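Local coordinates for flavoprotein (Thermotoga maritima, PDB 5V8S) that carries a mu-oxo-diiron centre in a metallo-beta-lactamase-like domain and probably transfers electrons through a flavodoxin-like, FMN-binding domain, at residues E76-L81 and L106-K111; M283-D288 and R396-A401; S289-E292 and T296-V299. The protein carries 1 engineered substitution. All blocks are in the same frame, centred on the assembly; numbering follows the deposited sequence.

Interaction 1: E76-L81 and L106-K111; sequences EFIDAL and LPATLK
Phe77 and Thr109 meet edge to hydroxyl: OG1 of Thr109 lies near the plane of the phenyl ring, at its rim, 3.3 Å from CE2 of Phe77. The ring is carried to this place by a first torsion that sets CG opposite the backbone N (chi1 179°). No hydrogen bond links the two segments; the hydroxyl instead binds the carbonyl oxygen of Ser105, just before its own helix and one turn back. That bond probably fixes OG1 at the ring edge. Ile78 works alongside, sending the end of its longer branch across to the other helix, where CD1 comes 3.7 Å from CA of Thr109 and equally close to its OG1. Behind this methyl, CG1 of Ile78 passes 4.5 Å from CB of Ala108, a looser contact. The axes of the two short segments approach to 10.0 Å, inclined at 46°. Trp69 packs edge-to-face with the Phe77 ring, which also leans on Leu30 of strand 26-34, while Leu106 and Leu110 turn to Ile93 of strand 92-94. Two neighbouring helices thus meet through a small, largely apolar seam while covering one sheet, as in the layered alpha/beta architecture of the metallo-beta-lactamase fold.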
ATOM      1  N   GLU A  76     -28.420  16.723   0.944  1.00 29.93           N
ATOM      2  CA  GLU A  76     -29.246  15.750   0.245  1.00 30.26           C
ATOM      3  C   GLU A  76     -30.134  14.989   1.223  1.00 28.81           C
ATOM      4  O   GLU A  76     -31.297  14.695   0.918  1.00 29.67           O
ATOM      5  CB  GLU A  76     -28.343  14.790  -0.535  1.00 30.98           C
ATOM      6  CG  GLU A  76     -27.638  15.413  -1.745  1.00 33.90           C
ATOM      7  CD  GLU A  76     -26.288  16.061  -1.428  1.00 35.47           C
ATOM      8  OE1 GLU A  76     -25.973  16.306  -0.246  1.00 35.19           O
ATOM      9  OE2 GLU A  76     -25.524  16.321  -2.387  1.00 37.95           O
ATOM     10  N   PHE A  77     -29.606  14.666   2.409  1.00 27.59           N
ATOM     11  CA  PHE A  77     -30.382  13.924   3.398  1.00 26.10           C
ATOM     12  C   PHE A  77     -31.582  14.729   3.877  1.00 26.86           C
ATOM     13  O   PHE A  77     -32.704  14.211   3.955  1.00 26.84           O
ATOM     14  CB  PHE A  77     -29.501  13.549   4.593  1.00 24.95           C
ATOM     15  CG  PHE A  77     -30.244  12.816   5.660  1.00 24.78           C
ATOM     16  CD1 PHE A  77     -30.628  11.500   5.477  1.00 26.39           C
ATOM     17  CD2 PHE A  77     -30.581  13.450   6.846  1.00 25.62           C
ATOM     18  CE1 PHE A  77     -31.343  10.834   6.459  1.00 26.04           C
ATOM     19  CE2 PHE A  77     -31.284  12.781   7.825  1.00 26.62           C
ATOM     20  CZ  PHE A  77     -31.658  11.482   7.637  1.00 26.07           C
ATOM     21  N   ILE A  78     -31.364  16.002   4.204  1.00 28.35           N
ATOM     22  CA  ILE A  78     -32.468  16.851   4.654  1.00 30.20           C
ATOM     23  C   ILE A  78     -33.534  16.950   3.570  1.00 31.60           C
ATOM     24  O   ILE A  78     -34.736  16.796   3.834  1.00 30.97           O
ATOM     25  CB  ILE A  78     -31.951  18.239   5.080  1.00 31.29           C
ATOM     26  CG1 ILE A  78     -31.047  18.146   6.310  1.00 32.13           C
ATOM     27  CG2 ILE A  78     -33.104  19.200   5.332  1.00 32.82           C
ATOM     28  CD1 ILE A  78     -31.620  17.406   7.471  1.00 34.02           C
ATOM     29  N   ASP A  79     -33.111  17.205   2.331  1.00 34.12           N
ATOM     30  CA  ASP A  79     -34.080  17.343   1.250  1.00 37.14           C
ATOM     31  C   ASP A  79     -34.888  16.064   1.074  1.00 34.64           C
ATOM     32  O   ASP A  79     -36.115  16.113   0.929  1.00 34.70           O
ATOM     33  CB  ASP A  79     -33.369  17.725  -0.049  1.00 43.74           C
ATOM     34  CG  ASP A  79     -32.619  19.043   0.067  1.00 49.91           C
ATOM     35  OD1 ASP A  79     -32.977  19.859   0.946  1.00 51.96           O
ATOM     36  OD2 ASP A  79     -31.674  19.264  -0.721  1.00 52.66           O
ATOM     37  N   ALA A  80     -34.226  14.904   1.115  1.00 31.94           N
ATOM     38  CA  ALA A  80     -34.947  13.645   0.939  1.00 30.87           C
ATOM     39  C   ALA A  80     -35.873  13.376   2.115  1.00 30.63           C
ATOM     40  O   ALA A  80     -37.025  12.962   1.929  1.00 31.84           O
ATOM     41  CB  ALA A  80     -33.971  12.484   0.775  1.00 30.49           C
ATOM     42  N   LEU A  81     -35.386  13.608   3.336  1.00 29.46           N
ATOM     43  CA  LEU A  81     -36.209  13.403   4.523  1.00 29.73           C
ATOM     44  C   LEU A  81     -37.475  14.256   4.477  1.00 31.09           C
ATOM     45  O   LEU A  81     -38.561  13.799   4.864  1.00 30.99           O
ATOM     46  CB  LEU A  81     -35.383  13.757   5.761  1.00 29.69           C
ATOM     47  CG  LEU A  81     -36.064  13.618   7.119  1.00 30.64           C
ATOM     48  CD1 LEU A  81     -36.478  12.177   7.376  1.00 30.03           C
ATOM     49  CD2 LEU A  81     -35.135  14.114   8.203  1.00 31.32           C
ATOM     50  N   LEU A 106     -26.213  14.167  11.229  1.00 22.33           N
ATOM     51  CA  LEU A 106     -26.969  14.449  12.450  1.00 21.77           C
ATOM     52  C   LEU A 106     -26.967  15.924  12.827  1.00 22.32           C
ATOM     53  O   LEU A 106     -28.052  16.470  13.108  1.00 23.90           O
ATOM     54  CB  LEU A 106     -26.484  13.537  13.587  1.00 22.39           C
ATOM     55  CG  LEU A 106     -27.225  13.649  14.925  1.00 23.79           C
ATOM     56  CD1 LEU A 106     -28.725  13.398  14.769  1.00 23.74           C
ATOM     57  CD2 LEU A 106     -26.601  12.683  15.954  1.00 24.86           C
ATOM     58  N   PRO A 107     -25.832  16.633  12.853  1.00 24.41           N
ATOM     59  CA  PRO A 107     -25.900  18.053  13.236  1.00 24.86           C
ATOM     60  C   PRO A 107     -26.857  18.854  12.373  1.00 26.20           C
ATOM     61  O   PRO A 107     -27.667  19.641  12.895  1.00 27.10           O
ATOM     62  CB  PRO A 107     -24.440  18.521  13.120  1.00 24.46           C
ATOM     63  CG  PRO A 107     -23.635  17.296  13.322  1.00 24.22           C
ATOM     64  CD  PRO A 107     -24.441  16.177  12.689  1.00 23.79           C
ATOM     65  N   ALA A 108     -26.831  18.624  11.062  1.00 26.34           N
ATOM     66  CA  ALA A 108     -27.737  19.332  10.163  1.00 26.76           C
ATOM     67  C   ALA A 108     -29.182  18.938  10.424  1.00 26.44           C
ATOM     68  O   ALA A 108     -30.092  19.784  10.367  1.00 28.66           O
ATOM     69  CB  ALA A 108     -27.360  19.005   8.720  1.00 26.87           C
ATOM     70  N   THR A 109     -29.413  17.663  10.738  1.00 26.18           N
ATOM     71  CA  THR A 109     -30.766  17.206  11.030  1.00 26.22           C
ATOM     72  C   THR A 109     -31.301  17.901  12.271  1.00 26.35           C
ATOM     73  O   THR A 109     -32.445  18.371  12.290  1.00 27.69           O
ATOM     74  CB  THR A 109     -30.774  15.684  11.205  1.00 25.63           C
ATOM     75  OG1 THR A 109     -30.281  15.069  10.012  1.00 25.78           O
ATOM     76  CG2 THR A 109     -32.193  15.160  11.470  1.00 25.81           C
ATOM     77  N   LEU A 110     -30.485  17.979  13.324  1.00 26.34           N
ATOM     78  CA  LEU A 110     -30.952  18.595  14.563  1.00 27.36           C
ATOM     79  C   LEU A 110     -31.275  20.069  14.346  1.00 29.53           C
ATOM     80  O   LEU A 110     -32.263  20.585  14.882  1.00 30.17           O
ATOM     81  CB  LEU A 110     -29.905  18.416  15.669  1.00 26.45           C
ATOM     82  CG  LEU A 110     -29.623  16.984  16.137  1.00 26.64           C
ATOM     83  CD1 LEU A 110     -28.524  16.942  17.173  1.00 27.56           C
ATOM     84  CD2 LEU A 110     -30.885  16.343  16.695  1.00 25.71           C
ATOM     85  N   LYS A 111     -30.466  20.764  13.551  1.00 31.25           N
ATOM     86  CA  LYS A 111     -30.740  22.171  13.268  1.00 35.08           C
ATOM     87  C   LYS A 111     -32.030  22.334  12.472  1.00 34.27           C
ATOM     88  O   LYS A 111     -32.805  23.269  12.713  1.00 34.45           O
ATOM     89  CB  LYS A 111     -29.570  22.792  12.505  1.00 40.22           C
ATOM     90  CG  LYS A 111     -28.790  23.836  13.301  1.00 45.90           C
ATOM     91  CD  LYS A 111     -27.472  24.205  12.619  1.00 49.31           C
ATOM     92  CE  LYS A 111     -26.663  25.208  13.442  1.00 52.05           C
ATOM     93  NZ  LYS A 111     -25.312  25.458  12.847  1.00 53.55           N
TER

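Interaction 2: M283-D288 and R396-A401; sequences MKKAID and RKIEEA
Ile398 overlaps two consecutive residues of the facing helix, Lys285 and Ala286, using a different branch for each. The helices, 278-292 and 395-409, belong to the flavodoxin-like fold, in which helices pack over a central parallel sheet; here they lie side by side. The short branch of Ile398 rests on backbone as much as on side chain: CG2 sits 3.7 Å from CA of Ala286 and 3.9 Å from CB of Ala286. The small methyl of Ala286 is consistent with the close approach of the backbones, with CA of Ala286 and CA of Ile398 6.1 Å apart. The longer branch serves Lys285. Its CG1 stands opposite the carbonyl carbon and the chain is extended beyond it (chi2 177°), which carries CD1 to the base of Lys285. The lysine chain crosses the isoleucine at about a right angle, and its aliphatic part covers the methyl while the amino end leads away from helix 395-409. No hydrogen bond joins the segments. Beneath them, Met283 reaches Val270 and Phe358, and Ala401 reaches Leu356, all on strands of the sheet. Against the aliphatic chain of exposed Lys285, CD1 of Ile398 lies 3.8 Å from CB of Lys285 and 4.1 Å from CD of Lys285.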
ATOM      1  N   MET A 283       5.979 -19.804  -8.667  1.00 18.57           N
ATOM      2  CA  MET A 283       4.566 -19.809  -8.307  1.00 19.66           C
ATOM      3  C   MET A 283       3.688 -20.299  -9.453  1.00 20.20           C
ATOM      4  O   MET A 283       2.674 -20.959  -9.213  1.00 21.03           O
ATOM      5  CB  MET A 283       4.154 -18.431  -7.783  1.00 20.60           C
ATOM      6  CG  MET A 283       4.998 -17.955  -6.576  1.00 21.29           C
ATOM      7  SD  MET A 283       5.189 -19.174  -5.223  1.00 25.43           S
ATOM      8  CE  MET A 283       3.546 -19.083  -4.701  1.00 25.75           C
ATOM      9  N   LYS A 284       4.086 -20.041 -10.698  1.00 22.03           N
ATOM     10  CA  LYS A 284       3.385 -20.618 -11.839  1.00 24.50           C
ATOM     11  C   LYS A 284       3.375 -22.139 -11.756  1.00 23.05           C
ATOM     12  O   LYS A 284       2.333 -22.775 -11.957  1.00 24.46           O
ATOM     13  CB  LYS A 284       4.070 -20.146 -13.121  1.00 29.41           C
ATOM     14  CG  LYS A 284       3.678 -20.876 -14.385  1.00 37.59           C
ATOM     15  CD  LYS A 284       2.215 -20.690 -14.677  1.00 43.64           C
ATOM     16  CE  LYS A 284       1.783 -21.491 -15.899  1.00 47.12           C
ATOM     17  NZ  LYS A 284       0.337 -21.298 -16.158  1.00 49.29           N
ATOM     18  N   LYS A 285       4.515 -22.741 -11.416  1.00 22.62           N
ATOM     19  CA  LYS A 285       4.572 -24.191 -11.268  1.00 23.33           C
ATOM     20  C   LYS A 285       3.740 -24.669 -10.080  1.00 22.35           C
ATOM     21  O   LYS A 285       3.110 -25.722 -10.154  1.00 24.25           O
ATOM     22  CB  LYS A 285       6.029 -24.649 -11.168  1.00 26.33           C
ATOM     23  CG  LYS A 285       6.792 -24.392 -12.449  1.00 31.20           C
ATOM     24  CD  LYS A 285       8.280 -24.597 -12.268  1.00 35.38           C
ATOM     25  CE  LYS A 285       9.021 -24.508 -13.606  1.00 38.81           C
ATOM     26  NZ  LYS A 285      10.489 -24.574 -13.430  1.00 41.86           N
ATOM     27  N   ALA A 286       3.735 -23.915  -8.976  1.00 21.41           N
ATOM     28  CA  ALA A 286       2.916 -24.276  -7.820  1.00 20.89           C
ATOM     29  C   ALA A 286       1.432 -24.220  -8.168  1.00 20.74           C
ATOM     30  O   ALA A 286       0.650 -25.091  -7.758  1.00 21.50           O
ATOM     31  CB  ALA A 286       3.246 -23.331  -6.660  1.00 21.34           C
ATOM     32  N   ILE A 287       1.034 -23.215  -8.950  1.00 20.58           N
ATOM     33  CA  ILE A 287      -0.358 -23.076  -9.358  1.00 20.08           C
ATOM     34  C   ILE A 287      -0.761 -24.209 -10.295  1.00 21.14           C
ATOM     35  O   ILE A 287      -1.859 -24.771 -10.175  1.00 21.99           O
ATOM     36  CB  ILE A 287      -0.564 -21.685  -9.989  1.00 20.47           C
ATOM     37  CG1 ILE A 287      -0.453 -20.609  -8.900  1.00 20.45           C
ATOM     38  CG2 ILE A 287      -1.899 -21.608 -10.705  1.00 21.57           C
ATOM     39  CD1 ILE A 287      -0.205 -19.183  -9.418  1.00 21.67           C
ATOM     40  N   ASP A 288       0.113 -24.567 -11.246  1.00 22.45           N
ATOM     41  CA  ASP A 288      -0.184 -25.713 -12.110  1.00 24.39           C
ATOM     42  C   ASP A 288      -0.334 -26.986 -11.287  1.00 24.07           C
ATOM     43  O   ASP A 288      -1.216 -27.806 -11.559  1.00 25.44           O
ATOM     44  CB  ASP A 288       0.906 -25.900 -13.167  1.00 29.20           C
ATOM     45  CG  ASP A 288       0.888 -24.815 -14.219  1.00 35.75           C
ATOM     46  OD1 ASP A 288      -0.131 -24.097 -14.327  1.00 38.17           O
ATOM     47  OD2 ASP A 288       1.896 -24.693 -14.950  1.00 39.72           O
ATOM     48  N   ARG A 396      10.674 -30.916  -8.053  1.00 32.38           N
ATOM     49  CA  ARG A 396      10.223 -31.930  -7.109  1.00 32.94           C
ATOM     50  C   ARG A 396       9.854 -31.326  -5.753  1.00 30.25           C
ATOM     51  O   ARG A 396       8.902 -31.778  -5.098  1.00 29.69           O
ATOM     52  CB  ARG A 396      11.337 -32.972  -6.976  1.00 36.38           C
ATOM     53  CG  ARG A 396      11.033 -34.137  -6.110  1.00 40.45           C
ATOM     54  CD  ARG A 396      12.017 -35.283  -6.331  1.00 43.79           C
ATOM     55  NE  ARG A 396      11.316 -36.517  -6.048  1.00 47.52           N
ATOM     56  CZ  ARG A 396      10.684 -37.256  -6.954  1.00 49.50           C
ATOM     57  NH1 ARG A 396      10.702 -36.925  -8.237  1.00 49.18           N
ATOM     58  NH2 ARG A 396      10.044 -38.345  -6.564  1.00 51.96           N
ATOM     59  N   LYS A 397      10.585 -30.299  -5.313  1.00 28.68           N
ATOM     60  CA  LYS A 397      10.280 -29.667  -4.036  1.00 28.16           C
ATOM     61  C   LYS A 397       8.956 -28.921  -4.083  1.00 26.19           C
ATOM     62  O   LYS A 397       8.276 -28.818  -3.060  1.00 25.61           O
ATOM     63  CB  LYS A 397      11.386 -28.686  -3.646  1.00 31.86           C
ATOM     64  CG  LYS A 397      12.662 -29.354  -3.156  1.00 37.11           C
ATOM     65  CD  LYS A 397      12.568 -29.685  -1.673  1.00 42.41           C
ATOM     66  CE  LYS A 397      13.842 -30.343  -1.154  1.00 46.34           C
ATOM     67  NZ  LYS A 397      13.976 -31.757  -1.607  1.00 48.84           N
ATOM     68  N   ILE A 398       8.594 -28.371  -5.242  1.00 25.70           N
ATOM     69  CA  ILE A 398       7.299 -27.714  -5.375  1.00 24.61           C
ATOM     70  C   ILE A 398       6.187 -28.747  -5.258  1.00 24.44           C
ATOM     71  O   ILE A 398       5.206 -28.559  -4.533  1.00 25.48           O
ATOM     72  CB  ILE A 398       7.209 -26.964  -6.716  1.00 25.38           C
ATOM     73  CG1 ILE A 398       8.384 -25.979  -6.893  1.00 26.59           C
ATOM     74  CG2 ILE A 398       5.824 -26.272  -6.817  1.00 26.91           C
ATOM     75  CD1 ILE A 398       8.396 -25.264  -8.232  1.00 26.71           C
ATOM     76  N   GLU A 399       6.323 -29.845  -5.991  1.00 25.88           N
ATOM     77  CA  GLU A 399       5.324 -30.906  -5.939  1.00 28.11           C
ATOM     78  C   GLU A 399       5.192 -31.471  -4.530  1.00 26.76           C
ATOM     79  O   GLU A 399       4.081 -31.788  -4.087  1.00 26.25           O
ATOM     80  CB  GLU A 399       5.699 -31.997  -6.946  1.00 33.80           C
ATOM     81  CG  GLU A 399       5.039 -31.806  -8.309  1.00 42.34           C
ATOM     82  CD  GLU A 399       3.538 -32.101  -8.275  1.00 49.03           C
ATOM     83  OE1 GLU A 399       2.763 -31.412  -8.976  1.00 51.28           O
ATOM     84  OE2 GLU A 399       3.132 -33.034  -7.544  1.00 51.68           O
ATOM     85  N   GLU A 400       6.314 -31.617  -3.815  1.00 26.23           N
ATOM     86  CA  GLU A 400       6.261 -32.116  -2.443  1.00 28.31           C
ATOM     87  C   GLU A 400       5.424 -31.200  -1.566  1.00 25.92           C
ATOM     88  O   GLU A 400       4.639 -31.671  -0.733  1.00 26.24           O
ATOM     89  CB  GLU A 400       7.666 -32.237  -1.845  1.00 32.83           C
ATOM     90  CG  GLU A 400       8.438 -33.449  -2.287  1.00 39.32           C
ATOM     91  CD  GLU A 400       9.858 -33.480  -1.734  1.00 45.08           C
ATOM     92  OE1 GLU A 400      10.296 -32.474  -1.130  1.00 47.04           O
ATOM     93  OE2 GLU A 400      10.529 -34.521  -1.923  1.00 47.29           O
ATOM     94  N   ALA A 401       5.585 -29.887  -1.730  1.00 23.64           N
ATOM     95  CA  ALA A 401       4.851 -28.952  -0.888  1.00 22.39           C
ATOM     96  C   ALA A 401       3.364 -29.027  -1.183  1.00 22.98           C
ATOM     97  O   ALA A 401       2.544 -29.047  -0.265  1.00 23.46           O
ATOM     98  CB  ALA A 401       5.360 -27.530  -1.106  1.00 22.36           C
TER

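Interaction 3: S289-E292 and T296-V299; sequences SLKE and TPVV
CG of Pro297 lies 4.0 Å from CB of Leu290 and 4.1 Å from CD1 of Leu290, the two side chains running antiparallel alongside each other. The neighbouring ring atom, CD of Pro297, takes Lys291, with CG of that lysine 3.9 Å away. The lysine chain runs crosswise to the ring, its CG set beside the backbone N (chi1 -70°) and the rest extended, which leaves the CG methylene against the ring. No hydrogen bond passes between 289-292 and 296-299. Further out, Ile287, one turn earlier on the helix, also packs on Pro297, and Leu290 continues onto Val270 of strand 267-273 and Ile402 of helix 395-409. On the strand, backbone hydrogen bonds pair Thr296 with Gly266 and Val298 with Val268 and Val270, which fixes the proline's place at the edge of the sheet. Only three residues separate the segments: the chain turns back after helix 278-292 and lays the strand against the helix end. The contact closes a beta-alpha-beta unit in which helix 278-292 connects strand 267-273 to its parallel neighbour 296-302, with helix 395-409 alongside.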
ATOM      1  N   SER A 289       0.531 -27.178 -10.284  1.00 23.79           N
ATOM      2  CA  SER A 289       0.442 -28.368  -9.446  1.00 24.85           C
ATOM      3  C   SER A 289      -0.860 -28.383  -8.649  1.00 23.78           C
ATOM      4  O   SER A 289      -1.513 -29.427  -8.526  1.00 24.98           O
ATOM      5  CB  SER A 289       1.638 -28.415  -8.507  1.00 27.58           C
ATOM      6  OG  SER A 289       1.629 -29.583  -7.719  1.00 30.42           O
ATOM      7  N   LEU A 290      -1.248 -27.238  -8.080  1.00 22.70           N
ATOM      8  CA  LEU A 290      -2.529 -27.151  -7.386  1.00 23.34           C
ATOM      9  C   LEU A 290      -3.667 -27.579  -8.298  1.00 24.27           C
ATOM     10  O   LEU A 290      -4.548 -28.345  -7.892  1.00 25.25           O
ATOM     11  CB  LEU A 290      -2.779 -25.725  -6.902  1.00 23.52           C
ATOM     12  CG  LEU A 290      -1.983 -25.273  -5.693  1.00 23.32           C
ATOM     13  CD1 LEU A 290      -2.056 -23.748  -5.612  1.00 24.04           C
ATOM     14  CD2 LEU A 290      -2.472 -25.904  -4.409  1.00 23.79           C
ATOM     15  N   LYS A 291      -3.689 -27.061  -9.526  1.00 24.74           N
ATOM     16  CA  LYS A 291      -4.751 -27.424 -10.459  1.00 26.46           C
ATOM     17  C   LYS A 291      -4.731 -28.918 -10.781  1.00 28.14           C
ATOM     18  O   LYS A 291      -5.783 -29.561 -10.850  1.00 28.39           O
ATOM     19  CB  LYS A 291      -4.616 -26.618 -11.745  1.00 27.49           C
ATOM     20  CG  LYS A 291      -4.932 -25.131 -11.628  1.00 28.86           C
ATOM     21  CD  LYS A 291      -4.533 -24.442 -12.928  1.00 31.67           C
ATOM     22  CE  LYS A 291      -5.171 -23.086 -13.090  1.00 34.44           C
ATOM     23  NZ  LYS A 291      -4.531 -22.342 -14.215  1.00 36.15           N
ATOM     24  N   GLU A 292      -3.546 -29.487 -10.978  1.00 29.79           N
ATOM     25  CA  GLU A 292      -3.456 -30.906 -11.299  1.00 34.35           C
ATOM     26  C   GLU A 292      -3.992 -31.756 -10.160  1.00 33.30           C
ATOM     27  O   GLU A 292      -4.517 -32.851 -10.391  1.00 34.76           O
ATOM     28  CB  GLU A 292      -1.998 -31.255 -11.607  1.00 40.68           C
ATOM     29  CG  GLU A 292      -1.762 -32.700 -12.001  1.00 48.68           C
ATOM     30  CD  GLU A 292      -0.306 -32.971 -12.343  1.00 55.85           C
ATOM     31  OE1 GLU A 292       0.551 -32.112 -12.029  1.00 58.93           O
ATOM     32  OE2 GLU A 292      -0.024 -34.036 -12.934  1.00 58.22           O
ATOM     33  N   THR A 296      -8.757 -25.137  -7.064  1.00 24.98           N
ATOM     34  CA  THR A 296      -9.088 -23.993  -7.915  1.00 25.13           C
ATOM     35  C   THR A 296      -8.459 -22.750  -7.298  1.00 24.05           C
ATOM     36  O   THR A 296      -9.041 -22.136  -6.381  1.00 24.33           O
ATOM     37  CB  THR A 296     -10.600 -23.821  -8.062  1.00 27.56           C
ATOM     38  OG1 THR A 296     -11.164 -25.016  -8.598  1.00 29.87           O
ATOM     39  CG2 THR A 296     -10.915 -22.680  -9.024  1.00 28.14           C
ATOM     40  N   PRO A 297      -7.267 -22.364  -7.738  1.00 22.29           N
ATOM     41  CA  PRO A 297      -6.581 -21.238  -7.109  1.00 21.79           C
ATOM     42  C   PRO A 297      -7.190 -19.906  -7.487  1.00 21.79           C
ATOM     43  O   PRO A 297      -7.646 -19.700  -8.611  1.00 23.87           O
ATOM     44  CB  PRO A 297      -5.154 -21.334  -7.674  1.00 23.27           C
ATOM     45  CG  PRO A 297      -5.023 -22.676  -8.202  1.00 23.86           C
ATOM     46  CD  PRO A 297      -6.377 -23.069  -8.674  1.00 23.58           C
ATOM     47  N   VAL A 298      -7.147 -18.984  -6.524  1.00 20.62           N
ATOM     48  CA  VAL A 298      -7.355 -17.558  -6.753  1.00 19.20           C
ATOM     49  C   VAL A 298      -6.009 -16.897  -6.512  1.00 18.61           C
ATOM     50  O   VAL A 298      -5.388 -17.140  -5.478  1.00 20.07           O
ATOM     51  CB  VAL A 298      -8.418 -16.999  -5.792  1.00 21.60           C
ATOM     52  CG1 VAL A 298      -8.607 -15.525  -6.022  1.00 22.49           C
ATOM     53  CG2 VAL A 298      -9.741 -17.761  -5.968  1.00 23.99           C
ATOM     54  N   VAL A 299      -5.536 -16.115  -7.477  1.00 18.30           N
ATOM     55  CA  VAL A 299      -4.137 -15.680  -7.515  1.00 16.75           C
ATOM     56  C   VAL A 299      -4.040 -14.166  -7.439  1.00 17.96           C
ATOM     57  O   VAL A 299      -4.692 -13.448  -8.211  1.00 19.75           O
ATOM     58  CB  VAL A 299      -3.422 -16.210  -8.776  1.00 18.25           C
ATOM     59  CG1 VAL A 299      -1.951 -15.814  -8.775  1.00 19.44           C
ATOM     60  CG2 VAL A 299      -3.571 -17.741  -8.877  1.00 19.72           C
TER

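Overall arrangement
Interaction 1 comes first along the sequence, within the metallo-beta-lactamase-like part that holds the diiron centre; interactions 2 and 3 lie in the flavodoxin-like part, on the opposite side of the chain's centre. The centres of interactions 1 and 2 are about 58 Å apart, those of 1 and 3 about 51 Å. Interactions 2 and 3, by contrast, have centres about 10 Å apart and share helix 278-292. Both segments of interaction 3 fall between those of interaction 2, which brings in helix 395-409 from near the C-terminus; Ser289 and Glu399 probably join the two by a hydrogen bond. The contacts thus belong to separate domains, one housing the diiron centre, the other probably binding FMN.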